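Local coordinates for urocanate hydratase (Paenibacillus sp. Soil724D2, PDB 7NED), which binds NAD+ and probably hydrates thiourocanate, consistent with a step of bacterial ergothioneine breakdown, at residues T255-L260 against N313-R318; D259-Y264 against Q284-A289; A308-N313 against F330-F335. All coordinates share one frame; numbering follows the deposited sequence.

Interaction 1: residues T255-L260 against N313-R318; sequences TSAHDL and NGNNIR. With NAD (nicotinamide-adenine-dinucleotide), chain C.
In the NAD pocket of the Rossmann-like domain, Thr255 and Asn315 meet beside the dinucleotide, each on a loop that follows a strand of the parallel sheet. Asn315 ND2 gives a nearly straight hydrogen bond to Thr255 O (2.9 Å, 166°), with that oxygen lying close to the amide plane. The CG of Asn315 sits between the backbone N and the carbonyl carbon (chi1 60°), which carries the amide across to the other loop. Asp253 OD1 takes a second bond from ND2, while OD1 of the amide receives a weak one from Ile317 N, so the nitrogen has two acceptors and the oxygen a weak donor. Thr255 turns its methyl CG2 onto the adenine, 3.6 Å from C4A of NAD, and its OG1 bonds to Asp253. A type I turn from Ser256 to Asp259 then brings His258 to the ribose on the nicotinamide side, where ND1 makes a short but strongly bent, weak bond to O3D of NAD (2.7 Å); NE2 bonds to Ala43 O. On the side toward helix 282-305, Ala257 CB packs on Ile317 CG1 at 4.0 Å. Ile293 and Val297 of that helix cover this apolar patch, just where helix 317-323 starts after strand 309-312.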
loop_
_atom_site.group_PDB
_atom_site.type_symbol
_atom_site.label_atom_id
_atom_site.label_comp_id
_atom_site.label_asym_id
_atom_site.label_seq_id
_atom_site.Cartn_x
_atom_site.Cartn_y
_atom_site.Cartn_z
ATOM N N THR A 255 1.387 -9.472 26.072
ATOM C CA THR A 255 0.242 -8.700 26.415
ATOM C C THR A 255 -0.096 -7.841 25.175
ATOM O O THR A 255 0.659 -7.664 24.258
ATOM C CB THR A 255 0.527 -7.735 27.568
ATOM O OG1 THR A 255 1.589 -6.893 27.214
ATOM C CG2 THR A 255 0.869 -8.474 28.858
ATOM N N SER A 256 -1.197 -7.143 25.255
ATOM C CA SER A 256 -1.573 -6.238 24.209
ATOM C C SER A 256 -0.896 -4.850 24.398
ATOM O O SER A 256 -1.563 -3.903 24.501
ATOM C CB SER A 256 -3.083 -6.102 24.162
ATOM O OG SER A 256 -3.572 -5.810 25.442
ATOM N N ALA A 257 0.431 -4.791 24.410
ATOM C CA ALA A 257 1.189 -3.593 24.603
ATOM C C ALA A 257 1.121 -2.660 23.422
ATOM O O ALA A 257 1.496 -1.562 23.527
ATOM C CB ALA A 257 2.624 -3.892 24.975
ATOM N N HIS A 258 0.632 -3.126 22.308
ATOM C CA HIS A 258 0.519 -2.248 21.144
ATOM C C HIS A 258 -0.573 -1.204 21.296
ATOM O O HIS A 258 -0.625 -0.257 20.495
ATOM C CB HIS A 258 0.214 -3.081 19.895
ATOM C CG HIS A 258 -1.135 -3.736 19.925
ATOM N ND1 HIS A 258 -1.411 -4.833 20.719
ATOM C CD2 HIS A 258 -2.281 -3.454 19.257
ATOM C CE1 HIS A 258 -2.674 -5.189 20.547
ATOM N NE2 HIS A 258 -3.218 -4.373 19.657
ATOM N N ASP A 259 -1.484 -1.368 22.248
ATOM C CA ASP A 259 -2.586 -0.419 22.354
ATOM C C ASP A 259 -2.817 -0.059 23.809
ATOM O O ASP A 259 -3.218 -0.907 24.617
ATOM C CB ASP A 259 -3.859 -0.944 21.710
ATOM C CG ASP A 259 -4.859 0.195 21.450
ATOM O OD1 ASP A 259 -5.574 0.539 22.403
ATOM O OD2 ASP A 259 -4.841 0.818 20.340
ATOM N N LEU A 260 -2.544 1.207 24.128
ATOM C CA LEU A 260 -2.634 1.731 25.481
ATOM C C LEU A 260 -4.046 2.141 25.853
ATOM O O LEU A 260 -4.280 2.551 26.996
ATOM C CB LEU A 260 -1.686 2.927 25.642
ATOM C CG LEU A 260 -0.229 2.727 25.193
ATOM C CD1 LEU A 260 0.658 3.941 25.519
ATOM C CD2 LEU A 260 0.328 1.438 25.775
ATOM N N ASN A 313 8.098 -10.361 21.804
ATOM C CA ASN A 313 7.335 -11.385 21.104
ATOM C C ASN A 313 6.384 -10.776 20.078
ATOM O O ASN A 313 5.350 -11.366 19.742
ATOM C CB ASN A 313 6.586 -12.265 22.109
ATOM C CG ASN A 313 6.355 -13.675 21.610
ATOM O OD1 ASN A 313 6.738 -14.044 20.492
ATOM N ND2 ASN A 313 5.702 -14.488 22.452
ATOM N N GLY A 314 6.739 -9.599 19.574
ATOM C CA GLY A 314 6.064 -8.980 18.462
ATOM C C GLY A 314 4.869 -8.172 18.892
ATOM O O GLY A 314 3.834 -8.251 18.253
ATOM N N ASN A 315 4.960 -7.414 19.978
ATOM C CA ASN A 315 3.812 -6.615 20.384
ATOM C C ASN A 315 4.175 -5.157 20.594
ATOM O O ASN A 315 3.463 -4.462 21.316
ATOM C CB ASN A 315 3.158 -7.190 21.636
ATOM C CG ASN A 315 4.116 -7.246 22.844
ATOM O OD1 ASN A 315 5.321 -7.006 22.701
ATOM N ND2 ASN A 315 3.586 -7.600 24.018
ATOM N N ASN A 316 5.237 -4.659 19.934
ATOM C CA ASN A 316 5.715 -3.283 20.176
ATOM C C ASN A 316 5.929 -2.946 21.631
ATOM O O ASN A 316 5.846 -1.776 22.005
ATOM C CB ASN A 316 4.811 -2.225 19.524
ATOM C CG ASN A 316 5.107 -2.008 18.046
ATOM O OD1 ASN A 316 5.266 -2.921 17.246
ATOM N ND2 ASN A 316 5.048 -0.734 17.676
ATOM N N ILE A 317 6.289 -3.935 22.458
ATOM C CA ILE A 317 6.460 -3.563 23.851
ATOM C C ILE A 317 7.716 -2.701 24.005
ATOM O O ILE A 317 7.732 -1.777 24.821
ATOM C CB ILE A 317 6.487 -4.789 24.778
ATOM C CG1 ILE A 317 6.357 -4.303 26.230
ATOM C CG2 ILE A 317 7.797 -5.511 24.576
ATOM C CD1 ILE A 317 6.150 -5.407 27.304
ATOM N N ARG A 318 8.772 -2.946 23.199
ATOM C CA ARG A 318 9.984 -2.141 23.348
ATOM C C ARG A 318 9.746 -0.732 22.836
ATOM O O ARG A 318 10.189 0.246 23.458
ATOM C CB ARG A 318 11.170 -2.776 22.612
ATOM C CG ARG A 318 11.648 -4.132 23.199
ATOM C CD ARG A 318 12.566 -4.827 22.190
ATOM N NE ARG A 318 11.902 -4.877 20.895
ATOM C CZ ARG A 318 12.532 -4.942 19.725
ATOM N NH1 ARG A 318 13.851 -4.994 19.684
ATOM N NH2 ARG A 318 11.843 -4.916 18.581
HETATM P PA NAD C . -5.441 -10.006 23.348
HETATM O O1A NAD C . -5.714 -8.531 23.633
HETATM O O2A NAD C . -6.456 -11.027 23.026
HETATM O O5B NAD C . -4.879 -10.548 24.852
HETATM C C5B NAD C . -4.019 -9.687 25.482
HETATM C C4B NAD C . -3.913 -10.274 26.965
HETATM O O4B NAD C . -3.093 -9.501 27.796
HETATM C C3B NAD C . -5.377 -10.167 27.500
HETATM O O3B NAD C . -5.768 -11.365 28.030
HETATM C C2B NAD C . -5.250 -9.078 28.609
HETATM O O2B NAD C . -6.022 -9.343 29.723
HETATM C C1B NAD C . -3.808 -9.332 29.036
HETATM N N9A NAD C . -3.146 -8.187 29.662
HETATM C C8A NAD C . -3.238 -6.833 29.355
HETATM N N7A NAD C . -2.502 -6.076 30.130
HETATM C C5A NAD C . -1.864 -6.968 30.982
HETATM C C6A NAD C . -0.954 -6.789 32.048
HETATM N N6A NAD C . -0.508 -5.561 32.398
HETATM N N1A NAD C . -0.483 -7.872 32.728
HETATM C C2A NAD C . -0.988 -9.074 32.350
HETATM N N3A NAD C . -1.848 -9.394 31.371
HETATM C C4A NAD C . -2.274 -8.301 30.703
HETATM O O3 NAD C . -4.164 -9.851 22.454
HETATM P PN NAD C . -3.610 -11.101 21.632
HETATM O O1N NAD C . -4.267 -11.535 20.355
HETATM O O2N NAD C . -3.117 -12.119 22.639
HETATM O O5D NAD C . -2.109 -10.528 21.008
HETATM C C5D NAD C . -1.217 -10.041 22.024
HETATM C C4D NAD C . -0.019 -9.424 21.356
HETATM O O4D NAD C . 0.513 -10.282 20.364
HETATM C C3D NAD C . -0.658 -8.186 20.537
HETATM O O3D NAD C . 0.160 -7.026 20.639
HETATM C C2D NAD C . -0.657 -8.685 19.045
HETATM O O2D NAD C . -0.400 -7.731 18.098
HETATM C C1D NAD C . 0.704 -9.419 19.269
HETATM N N1N NAD C . 1.257 -10.192 18.148
HETATM C C2N NAD C . 1.701 -9.356 17.143
HETATM C C3N NAD C . 2.326 -9.864 16.016
HETATM C C7N NAD C . 2.723 -8.851 14.933
HETATM O O7N NAD C . 3.635 -9.027 14.126
HETATM N N7N NAD C . 1.951 -7.706 14.827
HETATM C C4N NAD C . 2.502 -11.254 15.965
HETATM C C5N NAD C . 2.052 -12.057 17.012
HETATM C C6N NAD C . 1.430 -11.504 18.144
#

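Interaction 2: residues D259-Y264 against Q284-A289; sequences DLVYGY and QLQRDA. With NAD (nicotinamide-adenine-dinucleotide), chain C.
Leu260 and Gln286 bring their CA atoms within 4.7 Å, the closest backbone approach between the irregular loop 259-264 and a turn of helix 282-305. The loop is curled on itself. Tyr262 N lies 2.6 Å from Asp259 OD1, nearly along its C-O axis. Val261 N reaches the same oxygen from above the carboxylate plane, an Asx turn within an Asx motif. Tyr264 N closes the curl on Asp259 O. Peptide oxygens of the loop face aliphatic carbons of the helix: Leu260 O is 3.6 Å from Gln286 CA, Val261 O is 3.5 Å from Leu285 CD2, and Tyr264 O is equally near Ala289 CB. Leu260 lays CB between Gln286 and Ala289, 4.0 Å from Ala289 CB. Beside it Val261 CG2 presses tightly on Gln286 CG (3.4 Å), the two side chains meeting at a slant. The Gln286 chain runs extended past CG, and a water joins its OE1 to Leu260 N. Tyr264, its CG anti to the backbone N (chi1 -164°), extends its ring to the cofactor: the adenine amino nitrogen N6A of NAD sits 3.1 Å above one face, toward the rim, while the hydroxyl bonds to Glu296. An Asx-stabilised loop braced on a helix thus forms one wall of the adenine site in this Rossmann-like domain.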
loop_
_atom_site.group_PDB
_atom_site.type_symbol
_atom_site.label_atom_id
_atom_site.label_comp_id
_atom_site.label_asym_id
_atom_site.label_seq_id
_atom_site.Cartn_x
_atom_site.Cartn_y
_atom_site.Cartn_z
ATOM N N ASP A 259 -1.484 -1.368 22.248
ATOM C CA ASP A 259 -2.586 -0.419 22.354
ATOM C C ASP A 259 -2.817 -0.059 23.809
ATOM O O ASP A 259 -3.218 -0.907 24.617
ATOM C CB ASP A 259 -3.859 -0.944 21.710
ATOM C CG ASP A 259 -4.859 0.195 21.450
ATOM O OD1 ASP A 259 -5.574 0.539 22.403
ATOM O OD2 ASP A 259 -4.841 0.818 20.340
ATOM N N LEU A 260 -2.544 1.207 24.128
ATOM C CA LEU A 260 -2.634 1.731 25.481
ATOM C C LEU A 260 -4.046 2.141 25.853
ATOM O O LEU A 260 -4.280 2.551 26.996
ATOM C CB LEU A 260 -1.686 2.927 25.642
ATOM C CG LEU A 260 -0.229 2.727 25.193
ATOM C CD1 LEU A 260 0.658 3.941 25.519
ATOM C CD2 LEU A 260 0.328 1.438 25.775
ATOM N N VAL A 261 -4.999 2.052 24.932
ATOM C CA VAL A 261 -6.368 2.396 25.251
ATOM C C VAL A 261 -7.214 1.148 25.437
ATOM O O VAL A 261 -8.008 1.059 26.371
ATOM C CB VAL A 261 -6.962 3.316 24.158
ATOM C CG1 VAL A 261 -8.461 3.447 24.360
ATOM C CG2 VAL A 261 -6.239 4.656 24.106
ATOM N N TYR A 262 -7.029 0.162 24.565
ATOM C CA TYR A 262 -7.825 -1.038 24.617
ATOM C C TYR A 262 -7.043 -2.273 25.042
ATOM O O TYR A 262 -7.662 -3.318 25.208
ATOM C CB TYR A 262 -8.457 -1.300 23.248
ATOM C CG TYR A 262 -9.362 -0.149 22.825
ATOM C CD1 TYR A 262 -8.876 0.905 22.074
ATOM C CD2 TYR A 262 -10.685 -0.103 23.259
ATOM C CE1 TYR A 262 -9.715 1.965 21.703
ATOM C CE2 TYR A 262 -11.511 0.924 22.903
ATOM C CZ TYR A 262 -11.028 1.956 22.136
ATOM O OH TYR A 262 -11.885 2.971 21.813
ATOM N N GLY A 263 -5.721 -2.178 25.202
ATOM C CA GLY A 263 -4.888 -3.350 25.412
ATOM C C GLY A 263 -4.317 -3.432 26.818
ATOM O O GLY A 263 -4.948 -3.986 27.718
ATOM N N TYR A 264 -3.155 -2.837 27.019
ATOM C CA TYR A 264 -2.361 -3.038 28.233
ATOM C C TYR A 264 -3.027 -2.450 29.480
ATOM O O TYR A 264 -3.347 -1.252 29.533
ATOM C CB TYR A 264 -0.992 -2.395 28.035
ATOM C CG TYR A 264 -0.025 -2.875 29.048
ATOM C CD1 TYR A 264 -0.028 -2.357 30.334
ATOM C CD2 TYR A 264 0.849 -3.910 28.748
ATOM C CE1 TYR A 264 0.864 -2.840 31.305
ATOM C CE2 TYR A 264 1.756 -4.389 29.703
ATOM C CZ TYR A 264 1.745 -3.854 30.972
ATOM O OH TYR A 264 2.632 -4.329 31.905
ATOM N N GLN A 284 -5.343 9.732 30.520
ATOM C CA GLN A 284 -4.636 9.262 31.704
ATOM C C GLN A 284 -4.402 7.752 31.645
ATOM O O GLN A 284 -3.331 7.274 32.027
ATOM C CB GLN A 284 -5.403 9.632 32.974
ATOM C CG GLN A 284 -4.640 9.258 34.267
ATOM C CD GLN A 284 -3.288 9.964 34.340
ATOM O OE1 GLN A 284 -3.197 11.183 34.146
ATOM N NE2 GLN A 284 -2.231 9.203 34.626
ATOM N N LEU A 285 -5.408 6.992 31.187
ATOM C CA LEU A 285 -5.259 5.548 31.025
ATOM C C LEU A 285 -4.059 5.220 30.143
ATOM O O LEU A 285 -3.242 4.358 30.494
ATOM C CB LEU A 285 -6.546 4.943 30.460
ATOM C CG LEU A 285 -6.532 3.501 29.946
ATOM C CD1 LEU A 285 -6.339 2.480 31.078
ATOM C CD2 LEU A 285 -7.816 3.216 29.133
ATOM N N GLN A 286 -3.911 5.913 29.002
ATOM C CA GLN A 286 -2.744 5.647 28.156
ATOM C C GLN A 286 -1.448 5.960 28.876
ATOM O O GLN A 286 -0.476 5.215 28.749
ATOM C CB GLN A 286 -2.723 6.448 26.847
ATOM C CG GLN A 286 -3.756 6.193 25.803
ATOM C CD GLN A 286 -3.407 6.996 24.532
ATOM O OE1 GLN A 286 -2.652 6.522 23.666
ATOM N NE2 GLN A 286 -3.842 8.241 24.492
ATOM N N ARG A 287 -1.376 7.115 29.548
ATOM C CA ARG A 287 -0.159 7.444 30.288
ATOM C C ARG A 287 0.122 6.374 31.327
ATOM O O ARG A 287 1.271 5.983 31.525
ATOM C CB ARG A 287 -0.271 8.814 30.971
ATOM C CG ARG A 287 0.166 9.978 30.068
ATOM C CD ARG A 287 0.045 11.346 30.749
ATOM N NE ARG A 287 -1.316 11.566 31.213
ATOM C CZ ARG A 287 -2.242 12.235 30.527
ATOM N NH1 ARG A 287 -1.942 12.759 29.338
ATOM N NH2 ARG A 287 -3.472 12.365 31.025
ATOM N N ASP A 288 -0.913 5.927 32.028
ATOM C CA ASP A 288 -0.707 4.906 33.050
ATOM C C ASP A 288 -0.248 3.590 32.432
ATOM O O ASP A 288 0.578 2.876 33.017
ATOM C CB ASP A 288 -1.990 4.704 33.860
ATOM C CG ASP A 288 -2.313 5.899 34.767
ATOM O OD1 ASP A 288 -1.379 6.684 35.058
ATOM O OD2 ASP A 288 -3.486 6.034 35.191
ATOM N N ALA A 289 -0.820 3.223 31.283
ATOM C CA ALA A 289 -0.429 1.975 30.629
ATOM C C ALA A 289 1.007 2.048 30.142
ATOM O O ALA A 289 1.781 1.085 30.277
ATOM C CB ALA A 289 -1.371 1.689 29.463
HETATM P PA NAD C . -5.441 -10.006 23.348
HETATM O O1A NAD C . -5.714 -8.531 23.633
HETATM O O2A NAD C . -6.456 -11.027 23.026
HETATM O O5B NAD C . -4.879 -10.548 24.852
HETATM C C5B NAD C . -4.019 -9.687 25.482
HETATM C C4B NAD C . -3.913 -10.274 26.965
HETATM O O4B NAD C . -3.093 -9.501 27.796
HETATM C C3B NAD C . -5.377 -10.167 27.500
HETATM O O3B NAD C . -5.768 -11.365 28.030
HETATM C C2B NAD C . -5.250 -9.078 28.609
HETATM O O2B NAD C . -6.022 -9.343 29.723
HETATM C C1B NAD C . -3.808 -9.332 29.036
HETATM N N9A NAD C . -3.146 -8.187 29.662
HETATM C C8A NAD C . -3.238 -6.833 29.355
HETATM N N7A NAD C . -2.502 -6.076 30.130
HETATM C C5A NAD C . -1.864 -6.968 30.982
HETATM C C6A NAD C . -0.954 -6.789 32.048
HETATM N N6A NAD C . -0.508 -5.561 32.398
HETATM N N1A NAD C . -0.483 -7.872 32.728
HETATM C C2A NAD C . -0.988 -9.074 32.350
HETATM N N3A NAD C . -1.848 -9.394 31.371
HETATM C C4A NAD C . -2.274 -8.301 30.703
HETATM O O3 NAD C . -4.164 -9.851 22.454
HETATM P PN NAD C . -3.610 -11.101 21.632
HETATM O O1N NAD C . -4.267 -11.535 20.355
HETATM O O2N NAD C . -3.117 -12.119 22.639
HETATM O O5D NAD C . -2.109 -10.528 21.008
HETATM C C5D NAD C . -1.217 -10.041 22.024
HETATM C C4D NAD C . -0.019 -9.424 21.356
HETATM O O4D NAD C . 0.513 -10.282 20.364
HETATM C C3D NAD C . -0.658 -8.186 20.537
HETATM O O3D NAD C . 0.160 -7.026 20.639
HETATM C C2D NAD C . -0.657 -8.685 19.045
HETATM O O2D NAD C . -0.400 -7.731 18.098
HETATM C C1D NAD C . 0.704 -9.419 19.269
HETATM N N1N NAD C . 1.257 -10.192 18.148
HETATM C C2N NAD C . 1.701 -9.356 17.143
HETATM C C3N NAD C . 2.326 -9.864 16.016
HETATM C C7N NAD C . 2.723 -8.851 14.933
HETATM O O7N NAD C . 3.635 -9.027 14.126
HETATM N N7N NAD C . 1.951 -7.706 14.827
HETATM C C4N NAD C . 2.502 -11.254 15.965
HETATM C C5N NAD C . 2.052 -12.057 17.012
HETATM C C6N NAD C . 1.430 -11.504 18.144
HETATM O O HOH W 1 -2.463 3.508 22.418
#

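Interaction 3: residues A308-N313 against F330-F335; sequences AIVFDN and FDIDIF
Asp312 N donates to Asp333 O at 2.8 Å in an almost straight bond (171°), and Asp312 O takes a longer one from Phe335 N at 3.2 Å, a parallel pairing of Asp312 with Ile334. One step earlier Val310 O and Asp333 N stand 3.8 Å apart, and a water bridges them, bonded also to Asp333 OD1. On one side of the sheet Ile334 lies alongside Asp312, pointing the same way, with CD1 3.7 Å from Asp312 CG. On the other, Phe311 CD1 touches Phe335 CB at 3.8 Å. The Phe335 ring, swung between its backbone N and carbonyl carbon (chi1 77°), meets Asp312 O in plane at its edge, CD1 being 3.4 Å from that oxygen, and has Asn313 OD1 over one face, toward the rim. Val310 CG1 and Ile332 CG2 pack at 3.9 Å. In the next shell, Asp312 OD1 accepts from Gly314 N and Asn315 N, while OD2 forms a salt bridge with Arg318, whose NH1 holds Ile332 O. Ile142 and Ile146 of helix 133-150 cover Phe311; helix 282-305 covers Val310 and Ile332. Strand 309-312, helix 317-323 and the short, weakly bonded strand 333-334 form a beta-alpha-beta crossover at the edge of the Rossmann-like parallel sheet.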
loop_
_atom_site.group_PDB
_atom_site.type_symbol
_atom_site.label_atom_id
_atom_site.label_comp_id
_atom_site.label_asym_id
_atom_site.label_seq_id
_atom_site.Cartn_x
_atom_site.Cartn_y
_atom_site.Cartn_z
ATOM N N ALA A 308 19.056 -13.927 31.799
ATOM C CA ALA A 308 17.892 -14.453 31.093
ATOM C C ALA A 308 18.033 -14.191 29.601
ATOM O O ALA A 308 18.649 -13.212 29.181
ATOM C CB ALA A 308 16.607 -13.799 31.607
ATOM N N ILE A 309 17.499 -15.106 28.799
ATOM C CA ILE A 309 17.304 -14.851 27.377
ATOM C C ILE A 309 15.988 -14.078 27.269
ATOM O O ILE A 309 14.911 -14.636 27.500
ATOM C CB ILE A 309 17.259 -16.152 26.565
ATOM C CG1 ILE A 309 18.528 -16.995 26.765
ATOM C CG2 ILE A 309 17.074 -15.845 25.076
ATOM C CD1 ILE A 309 19.805 -16.232 26.518
ATOM N N VAL A 310 16.061 -12.818 26.885
ATOM C CA VAL A 310 14.910 -11.927 26.917
ATOM C C VAL A 310 14.585 -11.483 25.493
ATOM O O VAL A 310 15.489 -11.179 24.707
ATOM C CB VAL A 310 15.211 -10.721 27.836
ATOM C CG1 VAL A 310 14.040 -9.704 27.895
ATOM C CG2 VAL A 310 15.644 -11.216 29.244
ATOM N N PHE A 311 13.298 -11.473 25.142
ATOM C CA PHE A 311 12.978 -11.049 23.786
ATOM C C PHE A 311 11.566 -10.492 23.715
ATOM O O PHE A 311 10.707 -10.767 24.554
ATOM C CB PHE A 311 13.170 -12.195 22.764
ATOM C CG PHE A 311 12.161 -13.297 22.898
ATOM C CD1 PHE A 311 11.003 -13.300 22.121
ATOM C CD2 PHE A 311 12.345 -14.303 23.827
ATOM C CE1 PHE A 311 10.054 -14.313 22.245
ATOM C CE2 PHE A 311 11.410 -15.344 23.968
ATOM C CZ PHE A 311 10.248 -15.348 23.171
ATOM N N ASP A 312 11.378 -9.649 22.700
ATOM C CA ASP A 312 10.091 -9.071 22.341
ATOM C C ASP A 312 9.344 -10.050 21.437
ATOM O O ASP A 312 9.895 -10.537 20.436
ATOM C CB ASP A 312 10.368 -7.727 21.641
ATOM C CG ASP A 312 9.118 -6.980 21.208
ATOM O OD1 ASP A 312 8.091 -7.616 20.898
ATOM O OD2 ASP A 312 9.208 -5.726 21.125
ATOM N N ASN A 313 8.098 -10.361 21.804
ATOM C CA ASN A 313 7.335 -11.385 21.104
ATOM C C ASN A 313 6.384 -10.776 20.078
ATOM O O ASN A 313 5.350 -11.366 19.742
ATOM C CB ASN A 313 6.586 -12.265 22.109
ATOM C CG ASN A 313 6.355 -13.675 21.610
ATOM O OD1 ASN A 313 6.738 -14.044 20.492
ATOM N ND2 ASN A 313 5.702 -14.488 22.452
ATOM N N PHE A 330 15.641 -1.132 23.210
ATOM C CA PHE A 330 15.943 -1.966 22.053
ATOM C C PHE A 330 17.242 -2.752 22.208
ATOM O O PHE A 330 17.681 -3.398 21.252
ATOM C CB PHE A 330 15.928 -1.111 20.792
ATOM C CG PHE A 330 14.559 -0.741 20.407
ATOM C CD1 PHE A 330 13.822 -1.562 19.562
ATOM C CD2 PHE A 330 13.967 0.385 20.946
ATOM C CE1 PHE A 330 12.522 -1.236 19.230
ATOM C CE2 PHE A 330 12.650 0.729 20.614
ATOM C CZ PHE A 330 11.931 -0.092 19.745
ATOM N N ASP A 331 17.816 -2.761 23.417
ATOM C CA ASP A 331 18.799 -3.786 23.761
ATOM C C ASP A 331 18.169 -5.176 23.771
ATOM O O ASP A 331 18.864 -6.179 23.584
ATOM C CB ASP A 331 19.420 -3.482 25.132
ATOM C CG ASP A 331 20.391 -2.291 25.115
ATOM O OD1 ASP A 331 20.697 -1.735 24.038
ATOM O OD2 ASP A 331 20.807 -1.887 26.218
ATOM N N ILE A 332 16.869 -5.253 24.014
ATOM C CA ILE A 332 16.156 -6.522 24.028
ATOM C C ILE A 332 15.941 -6.983 22.595
ATOM O O ILE A 332 15.520 -6.196 21.742
ATOM C CB ILE A 332 14.822 -6.365 24.771
ATOM C CG1 ILE A 332 15.083 -6.233 26.272
ATOM C CG2 ILE A 332 13.972 -7.594 24.583
ATOM C CD1 ILE A 332 13.856 -5.827 27.040
ATOM N N ASP A 333 16.222 -8.261 22.334
ATOM C CA ASP A 333 16.089 -8.847 21.012
ATOM C C ASP A 333 14.643 -8.878 20.571
ATOM O O ASP A 333 13.729 -8.861 21.386
ATOM C CB ASP A 333 16.615 -10.278 20.977
ATOM C CG ASP A 333 18.117 -10.343 20.892
ATOM O OD1 ASP A 333 18.771 -10.896 21.822
ATOM O OD2 ASP A 333 18.627 -9.810 19.894
ATOM N N ILE A 334 14.448 -8.941 19.252
ATOM C CA ILE A 334 13.141 -9.207 18.661
ATOM C C ILE A 334 13.157 -10.630 18.123
ATOM O O ILE A 334 14.175 -11.098 17.601
ATOM C CB ILE A 334 12.811 -8.188 17.537
ATOM C CG1 ILE A 334 11.426 -8.457 16.920
ATOM C CG2 ILE A 334 13.888 -8.198 16.443
ATOM C CD1 ILE A 334 10.223 -8.231 17.891
ATOM N N PHE A 335 12.025 -11.319 18.231
ATOM C CA PHE A 335 12.046 -12.744 17.905
ATOM C C PHE A 335 12.329 -13.018 16.435
ATOM O O PHE A 335 12.748 -14.132 16.084
ATOM C CB PHE A 335 10.722 -13.376 18.293
ATOM C CG PHE A 335 9.600 -13.082 17.340
ATOM C CD1 PHE A 335 8.829 -11.940 17.481
ATOM C CD2 PHE A 335 9.274 -13.984 16.344
ATOM C CE1 PHE A 335 7.787 -11.678 16.610
ATOM C CE2 PHE A 335 8.201 -13.729 15.497
ATOM C CZ PHE A 335 7.476 -12.583 15.626
HETATM O O HOH W 2 17.915 -9.887 24.146
#

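In the fold
Leaving strand 250-251, the chain enters the loop from which interactions 1 and 2 both start, sharing Asp259 and Leu260. Interaction 2 closes first, over the short span to the start of helix 282-305. Interaction 1 closes a wider span, to the loop ahead of helix 317-323, and encloses most of that smaller one. Interaction 3 opens at strand 309-312, before interaction 1 has closed, and ends at strand 333-334, so the two cross; they share Asn313 and touch through Arg318. Interactions 2 and 3 follow in series without touching, about 11 Å apart at their nearest atoms. Interactions 1 and 2 tie the cofactor loop to helices 317-323 and 282-305; interaction 3 adds the edge strand to the sheet.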